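Local coordinates for protein leucine aminopeptidase 1 (Caenorhabditis elegans, PDB 2HC9) that removes N-terminal amino acids, preferably leucine, from peptides using two zinc ions per subunit, and probably serves as a digestive enzyme, at residues Val328-Thr333 and Met421-Leu426; Gly224-Thr229 and Pro311-Pro316; Met322-Thr327 and Gly442-Phe447. The protein carries 1 engineered substitution. All coordinates share one frame; numbering follows the deposited sequence.

Contact 1: residues Val328-Thr333 and Met421-Leu426; sequences VEINNT and MKNSNL
Asn-423 OD1 is gripped by two successive backbone amides, Asn-331 N at 3.0 Å and, more weakly, Asn-332 N at 3.3 Å. The other branch of the same amide completes the bonding: Asn-423 ND2 donates almost straight (165°) to Asn-332 O at 2.9 Å, with that oxygen close to the amide plane. CG of Asn-423 lies between its backbone N and carbonyl carbon (chi1 76°), which turns the amide back across the 328-333 backbone.

Asn-331 answers in the reverse sense, sliding past Asn-423 with the two amide planes 64° apart. Its ND2 reaches Ser-424 O at 3.0 Å from above the carbonyl plane, and its OD1 takes the Ser-424 OG hydroxyl at 3.3 Å, backed by a weak bond from Ser-424 N. The two OD1 atoms come close without bonding, probably offset by the donors around them.

Before these bonds the chains run parallel as a short, weakly bonded strand pair, with Glu-329 opposite Lys-422. Glu-329 N donates to Met-421 O at 2.7 Å, and Asn-423 N returns to Glu-329 O at 3.0 Å. One face carries Val-328 CG2 on Met-421 CG, 3.8 Å apart; on the other Glu-329 and Lys-422 lie side by side, the carboxylate being bound by Ser-416 instead.

Asn-423 also bonds Ala-335 through ND2 and, through its carbonyl O, Arg-338, a predicted active-site residue, while Asn-332 OD1 accepts from the backbone N of the zinc ligand Asp-334. Side-chain-to-backbone amide bonds thus take over from strand pairing near the metal site, which probably fixes the rotation of both amides and helps to position the backbone there.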
loop_
_atom_site.group_PDB
_atom_site.type_symbol
_atom_site.label_atom_id
_atom_site.label_comp_id
_atom_site.label_asym_id
_atom_site.label_seq_id
_atom_site.Cartn_x
_atom_site.Cartn_y
_atom_site.Cartn_z
ATOM N N VAL A 328 -30.447 6.114 -7.649
ATOM C CA VAL A 328 -29.172 5.408 -7.588
ATOM C C VAL A 328 -28.379 6.000 -6.403
ATOM O O VAL A 328 -28.223 7.221 -6.293
ATOM C CB VAL A 328 -28.357 5.501 -8.923
ATOM C CG1 VAL A 328 -26.980 4.853 -8.709
ATOM C CG2 VAL A 328 -29.115 4.774 -10.071
ATOM N N GLU A 329 -27.895 5.114 -5.527
ATOM C CA GLU A 329 -26.960 5.522 -4.454
ATOM C C GLU A 329 -25.569 5.449 -5.041
ATOM O O GLU A 329 -25.100 4.360 -5.435
ATOM C CB GLU A 329 -27.066 4.557 -3.272
ATOM C CG GLU A 329 -26.145 4.926 -2.130
ATOM C CD GLU A 329 -26.262 3.971 -0.937
ATOM O OE1 GLU A 329 -27.009 2.952 -0.992
ATOM O OE2 GLU A 329 -25.581 4.263 0.057
ATOM N N ILE A 330 -24.918 6.604 -5.124
ATOM C CA ILE A 330 -23.562 6.654 -5.665
ATOM C C ILE A 330 -22.601 6.276 -4.544
ATOM O O ILE A 330 -22.400 7.066 -3.613
ATOM C CB ILE A 330 -23.223 8.063 -6.179
ATOM C CG1 ILE A 330 -24.268 8.526 -7.209
ATOM C CG2 ILE A 330 -21.775 8.094 -6.775
ATOM C CD1 ILE A 330 -24.110 10.004 -7.672
ATOM N N ASN A 331 -22.001 5.080 -4.619
ATOM C CA ASN A 331 -20.937 4.736 -3.668
ATOM C C ASN A 331 -19.548 4.797 -4.288
ATOM O O ASN A 331 -18.554 4.520 -3.629
ATOM C CB ASN A 331 -21.202 3.375 -2.995
ATOM C CG ASN A 331 -21.215 2.216 -3.982
ATOM O OD1 ASN A 331 -21.553 2.382 -5.159
ATOM N ND2 ASN A 331 -20.852 1.026 -3.499
ATOM N N ASN A 332 -19.497 5.140 -5.575
ATOM C CA ASN A 332 -18.240 5.273 -6.276
ATOM C C ASN A 332 -18.337 6.383 -7.331
ATOM O O ASN A 332 -18.907 6.198 -8.401
ATOM C CB ASN A 332 -17.841 3.934 -6.920
ATOM C CG ASN A 332 -16.458 3.974 -7.543
ATOM O OD1 ASN A 332 -15.815 5.027 -7.612
ATOM N ND2 ASN A 332 -16.002 2.828 -8.009
ATOM N N THR A 333 -17.772 7.536 -7.012
ATOM C CA THR A 333 -17.812 8.692 -7.913
ATOM C C THR A 333 -17.027 8.455 -9.189
ATOM O O THR A 333 -17.230 9.174 -10.151
ATOM C CB THR A 333 -17.266 9.985 -7.250
ATOM O OG1 THR A 333 -15.876 9.805 -6.923
ATOM C CG2 THR A 333 -18.085 10.321 -5.983
ATOM N N MET A 421 -30.863 1.184 -6.346
ATOM C CA MET A 421 -29.620 0.420 -6.547
ATOM C C MET A 421 -28.449 1.319 -6.183
ATOM O O MET A 421 -28.600 2.547 -6.072
ATOM C CB MET A 421 -29.474 -0.015 -8.016
ATOM C CG MET A 421 -29.324 1.175 -8.975
ATOM S SD MET A 421 -29.852 0.788 -10.659
ATOM C CE MET A 421 -31.603 1.044 -10.409
ATOM N N LYS A 422 -27.289 0.705 -5.999
ATOM C CA LYS A 422 -26.020 1.450 -5.931
ATOM C C LYS A 422 -25.423 1.448 -7.338
ATOM O O LYS A 422 -25.788 0.610 -8.144
ATOM C CB LYS A 422 -25.050 0.725 -4.993
ATOM C CG LYS A 422 -25.460 0.685 -3.525
ATOM C CD LYS A 422 -24.298 0.199 -2.645
ATOM C CE LYS A 422 -24.715 0.213 -1.168
ATOM N NZ LYS A 422 -23.628 -0.297 -0.268
ATOM N N ASN A 423 -24.485 2.347 -7.617
ATOM C CA ASN A 423 -23.795 2.320 -8.913
ATOM C C ASN A 423 -22.600 1.357 -9.003
ATOM O O ASN A 423 -22.161 1.022 -10.089
ATOM C CB ASN A 423 -23.446 3.750 -9.400
ATOM C CG ASN A 423 -22.246 4.372 -8.670
ATOM O OD1 ASN A 423 -22.072 4.199 -7.471
ATOM N ND2 ASN A 423 -21.448 5.152 -9.393
ATOM N N SER A 424 -22.082 0.896 -7.867
ATOM C CA SER A 424 -20.971 -0.053 -7.913
ATOM C C SER A 424 -20.954 -0.905 -6.664
ATOM O O SER A 424 -21.777 -0.725 -5.759
ATOM C CB SER A 424 -19.620 0.655 -8.127
ATOM O OG SER A 424 -19.104 1.124 -6.923
ATOM N N ASN A 425 -20.027 -1.847 -6.640
ATOM C CA ASN A 425 -19.773 -2.650 -5.453
ATOM C C ASN A 425 -18.278 -2.580 -5.180
ATOM O O ASN A 425 -17.457 -2.892 -6.052
ATOM C CB ASN A 425 -20.249 -4.089 -5.708
ATOM C CG ASN A 425 -20.166 -4.952 -4.468
ATOM O OD1 ASN A 425 -19.169 -4.917 -3.750
ATOM N ND2 ASN A 425 -21.219 -5.715 -4.199
ATOM N N LEU A 426 -17.911 -2.128 -3.985
ATOM C CA LEU A 426 -16.507 -1.851 -3.700
ATOM C C LEU A 426 -15.815 -3.034 -3.031
ATOM O O LEU A 426 -14.645 -2.943 -2.649
ATOM C CB LEU A 426 -16.370 -0.599 -2.827
ATOM C CG LEU A 426 -16.817 0.720 -3.476
ATOM C CD1 LEU A 426 -16.604 1.874 -2.487
ATOM C CD2 LEU A 426 -16.038 0.982 -4.756
#

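Contact 2: residues Gly224-Thr229 and Pro311-Pro316; sequences GKAGPT and PIANKP
Ala-226 and Ala-313 bring together two loops of the M17 catalytic domain: a type I turn, Gly-224 to Gly-227, that follows helix 218-224, and the irregular segment 311-316 that leads from strand 297-307 toward strand 319-321. The turn is closed by Gly-227 N bonding back to Gly-224 O, and its two middle residues, Lys-225 and Ala-226, make the contact. The opposing loop also reaches outward: Lys-315 makes a salt bridge with Glu-306 of a second subunit, so the segment lies at a subunit interface.

The apolar part is small. Ala-226 CB meets Ala-313 CB at 3.5 Å, methyl against methyl, and Ala-226 also rests on Ser-310.

Van der Waals contact of a mixed kind comes from the shaft of Lys-225 and from Ile-312. With CG between the backbone N and the carbonyl carbon (chi1 61°) and the rest of the chain extended, the lysine methylenes run past the Ile-312 carbonyl, CE coming within 3.2 Å of Ile-312 O. Ile-312, exposed to solvent, sets CD1 3.5 Å from Lys-225 O, a methyl group resting against the carbonyl oxygen of the turn. The Asn-314 side chain crosses the end of the lysine shaft at about a right angle.

The polar link across the contact runs through two waters; Lys-225 NZ also bonds His-222 ND1 in the preceding helix. One water accepts from Lys-225 NZ at 2.9 Å and donates to Asn-314 OD1 at 2.8 Å; the other accepts from Lys-225 NZ at 2.9 Å and donates to Ile-312 O at 2.6 Å.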
loop_
_atom_site.group_PDB
_atom_site.type_symbol
_atom_site.label_atom_id
_atom_site.label_comp_id
_atom_site.label_asym_id
_atom_site.label_seq_id
_atom_site.Cartn_x
_atom_site.Cartn_y
_atom_site.Cartn_z
ATOM N N GLY A 224 -21.417 15.654 -14.105
ATOM C CA GLY A 224 -20.660 16.738 -14.764
ATOM C C GLY A 224 -20.696 18.108 -14.089
ATOM O O GLY A 224 -20.041 19.050 -14.566
ATOM N N LYS A 225 -21.475 18.236 -13.010
ATOM C CA LYS A 225 -21.753 19.561 -12.389
ATOM C C LYS A 225 -20.508 20.209 -11.773
ATOM O O LYS A 225 -20.468 21.425 -11.606
ATOM C CB LYS A 225 -22.853 19.472 -11.317
ATOM C CG LYS A 225 -22.532 18.538 -10.118
ATOM C CD LYS A 225 -23.748 18.394 -9.165
ATOM C CE LYS A 225 -23.550 17.206 -8.217
ATOM N NZ LYS A 225 -24.633 17.135 -7.200
ATOM N N ALA A 226 -19.503 19.400 -11.426
ATOM C CA ALA A 226 -18.264 19.955 -10.870
ATOM C C ALA A 226 -17.162 20.065 -11.940
ATOM O O ALA A 226 -15.989 20.246 -11.625
ATOM C CB ALA A 226 -17.797 19.116 -9.675
ATOM N N GLY A 227 -17.539 19.997 -13.212
ATOM C CA GLY A 227 -16.542 20.261 -14.293
ATOM C C GLY A 227 -16.313 21.761 -14.475
ATOM O O GLY A 227 -17.158 22.589 -14.072
ATOM N N PRO A 228 -15.174 22.132 -15.087
ATOM C CA PRO A 228 -14.890 23.535 -15.363
ATOM C C PRO A 228 -15.784 24.119 -16.460
ATOM O O PRO A 228 -15.946 25.334 -16.531
ATOM C CB PRO A 228 -13.418 23.512 -15.804
ATOM C CG PRO A 228 -13.217 22.183 -16.406
ATOM C CD PRO A 228 -14.096 21.249 -15.562
ATOM N N THR A 229 -16.353 23.256 -17.305
ATOM C CA THR A 229 -17.333 23.656 -18.319
ATOM C C THR A 229 -18.496 22.672 -18.173
ATOM O O THR A 229 -18.314 21.586 -17.614
ATOM C CB THR A 229 -16.735 23.590 -19.752
ATOM O OG1 THR A 229 -16.219 22.275 -19.978
ATOM C CG2 THR A 229 -15.566 24.634 -19.931
ATOM N N PRO A 311 -16.542 21.320 -3.885
ATOM C CA PRO A 311 -17.563 21.106 -2.853
ATOM C C PRO A 311 -18.968 20.780 -3.378
ATOM O O PRO A 311 -19.786 20.283 -2.614
ATOM C CB PRO A 311 -17.592 22.447 -2.103
ATOM C CG PRO A 311 -16.195 23.031 -2.346
ATOM C CD PRO A 311 -15.930 22.668 -3.781
ATOM N N ILE A 312 -19.243 21.052 -4.654
ATOM C CA ILE A 312 -20.526 20.670 -5.220
ATOM C C ILE A 312 -20.518 19.336 -5.952
ATOM O O ILE A 312 -21.566 18.897 -6.428
ATOM C CB ILE A 312 -21.166 21.794 -6.070
ATOM C CG1 ILE A 312 -20.347 22.067 -7.347
ATOM C CG2 ILE A 312 -21.426 23.037 -5.190
ATOM C CD1 ILE A 312 -21.167 22.758 -8.451
ATOM N N ALA A 313 -19.363 18.669 -6.008
ATOM C CA ALA A 313 -19.273 17.382 -6.746
ATOM C C ALA A 313 -20.071 16.273 -6.035
ATOM O O ALA A 313 -20.321 16.356 -4.818
ATOM C CB ALA A 313 -17.802 16.939 -6.930
ATOM N N ASN A 314 -20.439 15.237 -6.788
ATOM C CA ASN A 314 -20.872 13.949 -6.215
ATOM C C ASN A 314 -19.926 13.489 -5.090
ATOM O O ASN A 314 -18.702 13.674 -5.197
ATOM C CB ASN A 314 -20.831 12.847 -7.291
ATOM C CG ASN A 314 -21.985 12.924 -8.297
ATOM O OD1 ASN A 314 -23.046 13.502 -8.033
ATOM N ND2 ASN A 314 -21.762 12.301 -9.475
ATOM N N LYS A 315 -20.506 12.909 -4.046
ATOM C CA LYS A 315 -19.809 12.366 -2.874
ATOM C C LYS A 315 -20.373 10.947 -2.678
ATOM O O LYS A 315 -21.565 10.759 -2.852
ATOM C CB LYS A 315 -20.240 13.118 -1.597
ATOM C CG LYS A 315 -20.011 14.589 -1.518
ATOM C CD LYS A 315 -20.518 15.154 -0.216
ATOM C CE LYS A 315 -21.870 15.817 -0.370
ATOM N NZ LYS A 315 -21.744 17.266 -0.608
ATOM N N PRO A 316 -19.560 9.961 -2.308
ATOM C CA PRO A 316 -20.186 8.644 -2.080
ATOM C C PRO A 316 -21.148 8.695 -0.896
ATOM O O PRO A 316 -20.812 9.282 0.137
ATOM C CB PRO A 316 -19.006 7.721 -1.759
ATOM C CG PRO A 316 -17.865 8.674 -1.367
ATOM C CD PRO A 316 -18.097 9.937 -2.126
HETATM O O HOH W 1 -24.709 14.443 -6.033
HETATM O O HOH W 2 -24.024 19.584 -5.847
#

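Contact 3: residues Met322-Thr327 and Gly442-Phe447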
loop_
_atom_site.group_PDB
_atom_site.type_symbol
_atom_site.label_atom_id
_atom_site.label_comp_id
_atom_site.label_asym_id
_atom_site.label_seq_id
_atom_site.Cartn_x
_atom_site.Cartn_y
_atom_site.Cartn_z
ATOM N N MET A 322 -32.400 9.380 -11.584
ATOM C CA MET A 322 -31.924 9.250 -12.960
ATOM C C MET A 322 -33.047 9.695 -13.915
ATOM O O MET A 322 -34.195 9.894 -13.485
ATOM C CB MET A 322 -31.564 7.786 -13.227
ATOM C CG MET A 322 -30.585 7.200 -12.211
ATOM S SD MET A 322 -29.033 8.124 -12.073
ATOM C CE MET A 322 -28.266 7.679 -13.606
ATOM N N LEU A 323 -32.718 9.845 -15.196
ATOM C CA LEU A 323 -33.753 10.194 -16.192
ATOM C C LEU A 323 -34.928 9.188 -16.152
ATOM O O LEU A 323 -36.090 9.555 -16.355
ATOM C CB LEU A 323 -33.139 10.246 -17.588
ATOM C CG LEU A 323 -34.059 10.748 -18.705
ATOM C CD1 LEU A 323 -34.521 12.203 -18.435
ATOM C CD2 LEU A 323 -33.357 10.606 -20.092
ATOM N N SER A 324 -34.616 7.933 -15.844
ATOM C CA SER A 324 -35.601 6.827 -15.802
ATOM C C SER A 324 -36.633 6.997 -14.674
ATOM O O SER A 324 -37.666 6.303 -14.661
ATOM C CB SER A 324 -34.865 5.500 -15.600
ATOM O OG SER A 324 -34.291 5.454 -14.296
ATOM N N GLY A 325 -36.334 7.887 -13.735
ATOM C CA GLY A 325 -37.141 8.026 -12.525
ATOM C C GLY A 325 -36.645 7.155 -11.376
ATOM O O GLY A 325 -37.092 7.334 -10.245
ATOM N N LYS A 326 -35.747 6.204 -11.660
ATOM C CA LYS A 326 -35.193 5.325 -10.603
ATOM C C LYS A 326 -34.108 6.048 -9.788
ATOM O O LYS A 326 -33.447 6.959 -10.300
ATOM C CB LYS A 326 -34.611 4.036 -11.200
ATOM C CG LYS A 326 -35.737 3.099 -11.684
ATOM C CD LYS A 326 -35.183 1.902 -12.429
ATOM C CE LYS A 326 -36.336 0.991 -12.884
ATOM N NZ LYS A 326 -37.204 0.536 -11.735
ATOM N N THR A 327 -33.923 5.643 -8.533
ATOM C CA THR A 327 -32.881 6.278 -7.710
ATOM C C THR A 327 -31.595 5.440 -7.679
ATOM O O THR A 327 -31.640 4.209 -7.685
ATOM C CB THR A 327 -33.354 6.549 -6.272
ATOM O OG1 THR A 327 -33.915 5.333 -5.721
ATOM C CG2 THR A 327 -34.448 7.688 -6.263
ATOM N N GLY A 442 -28.114 -1.026 -17.847
ATOM C CA GLY A 442 -29.316 -1.740 -18.307
ATOM C C GLY A 442 -30.466 -1.760 -17.319
ATOM O O GLY A 442 -31.619 -1.912 -17.711
ATOM N N ALA A 443 -30.166 -1.594 -16.034
ATOM C CA ALA A 443 -31.208 -1.583 -15.002
ATOM C C ALA A 443 -32.237 -0.459 -15.210
ATOM O O ALA A 443 -33.314 -0.481 -14.627
ATOM C CB ALA A 443 -30.563 -1.474 -13.590
ATOM N N HIS A 444 -31.894 0.528 -16.033
ATOM C CA HIS A 444 -32.774 1.669 -16.271
ATOM C C HIS A 444 -33.614 1.515 -17.537
ATOM O O HIS A 444 -34.494 2.348 -17.813
ATOM C CB HIS A 444 -31.937 2.959 -16.275
ATOM C CG HIS A 444 -31.338 3.229 -14.926
ATOM N ND1 HIS A 444 -32.034 3.882 -13.933
ATOM C CD2 HIS A 444 -30.212 2.752 -14.346
ATOM C CE1 HIS A 444 -31.325 3.866 -12.817
ATOM N NE2 HIS A 444 -30.214 3.180 -13.038
ATOM N N ILE A 445 -33.369 0.421 -18.263
ATOM C CA ILE A 445 -34.238 -0.005 -19.377
ATOM C C ILE A 445 -34.643 -1.494 -19.306
ATOM O O ILE A 445 -34.731 -2.168 -20.330
ATOM C CB ILE A 445 -33.584 0.334 -20.757
ATOM C CG1 ILE A 445 -32.165 -0.267 -20.875
ATOM C CG2 ILE A 445 -33.558 1.869 -20.995
ATOM C CD1 ILE A 445 -31.790 -0.581 -22.355
ATOM N N GLY A 446 -34.883 -2.008 -18.093
ATOM C CA GLY A 446 -35.347 -3.386 -17.923
ATOM C C GLY A 446 -34.406 -4.394 -18.538
ATOM O O GLY A 446 -34.837 -5.437 -19.044
ATOM N N PHE A 447 -33.117 -4.062 -18.526
ATOM C CA PHE A 447 -32.066 -4.913 -19.095
ATOM C C PHE A 447 -32.294 -5.230 -20.578
ATOM O O PHE A 447 -31.850 -6.265 -21.069
ATOM C CB PHE A 447 -31.841 -6.176 -18.249
ATOM C CG PHE A 447 -31.569 -5.871 -16.806
ATOM C CD1 PHE A 447 -30.340 -5.320 -16.421
ATOM C CD2 PHE A 447 -32.542 -6.113 -15.832
ATOM C CE1 PHE A 447 -30.098 -4.989 -15.047
ATOM C CE2 PHE A 447 -32.302 -5.788 -14.468
ATOM C CZ PHE A 447 -31.081 -5.235 -14.093
#
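Ser-324 OG and His-444 ND1 lie 2.8 Å apart in a hydrogen bond that forms the tight, polar centre of the contact. The hydroxyl meets the imidazole at its edge, near the ring plane, and Ser-324 CB lies in that plane too. OG has a second task, accepting from Lys-326 N at 3.1 Å with a straight geometry (161°), which makes an ST turn and ties the serine to its own loop.

Packing is close around CE1 of the histidine. Met-322 CG approaches His-444 CE1 obliquely to 3.5 Å, the two side chains crossing at about a right angle, and Lys-326 CB comes to 3.7 Å from the same CE1 carbon. The turn of the Met-322 chain at chi2 (-57°) carries SD to 5.4 Å from the centroid of the His-444 ring, an oblique sulfur-aromatic approach. Ala-342 of helix 337-350 packs against this buried histidine as well.

Toward Lys-326 the contact thins out. Its CD passes 3.7 Å from Ala-443 O, but the chain then turns at chi4 and carries NZ away to a weak bond with a glycerol, probably from the crystallisation liquor. Without the imidazole, as with an alanine here in place of His-444, the Ser-324 hydroxyl would probably lose its partner across the contact and a gap open beside Met-322 and Lys-326.

The loop that receives the histidine has a recognisable form. Gly-325 N bonds Met-322 O to close a type I turn, Gly-325 takes a positive phi (91°), and Met-322 N bonds Lys-326 O: the pattern of a beta hairpin with a type I turn and G1 beta bulge, here joining strands 319-321 and 327-329.

Overall arrangement
All three contacts lie within the catalytic domain, on the same side of the chain's centre. Contact 1 pairs strands 327-329 and 421-422 of a small sheet; contact 3, its centre 14 Å away, packs the turn joining 319-321 to 327-329 against loop 442-447. His-444 touches Val-328 and Met-421, and helix 337-350 backs both contacts. Contact 2, centred 16 Å from contact 1, meets it where Asn-314 packs on Ile-330 and Pro-316 on Thr-333. Along the chain contact 2 closes first; then 322-327 and 328-333 follow, paired later with 442-447 and 421-426 respectively. Contact 1 lies beside the zinc site, contact 2 about 10 Å from a zinc (Asn-314 side chain) and contact 3 farther off; all three reach another subunit.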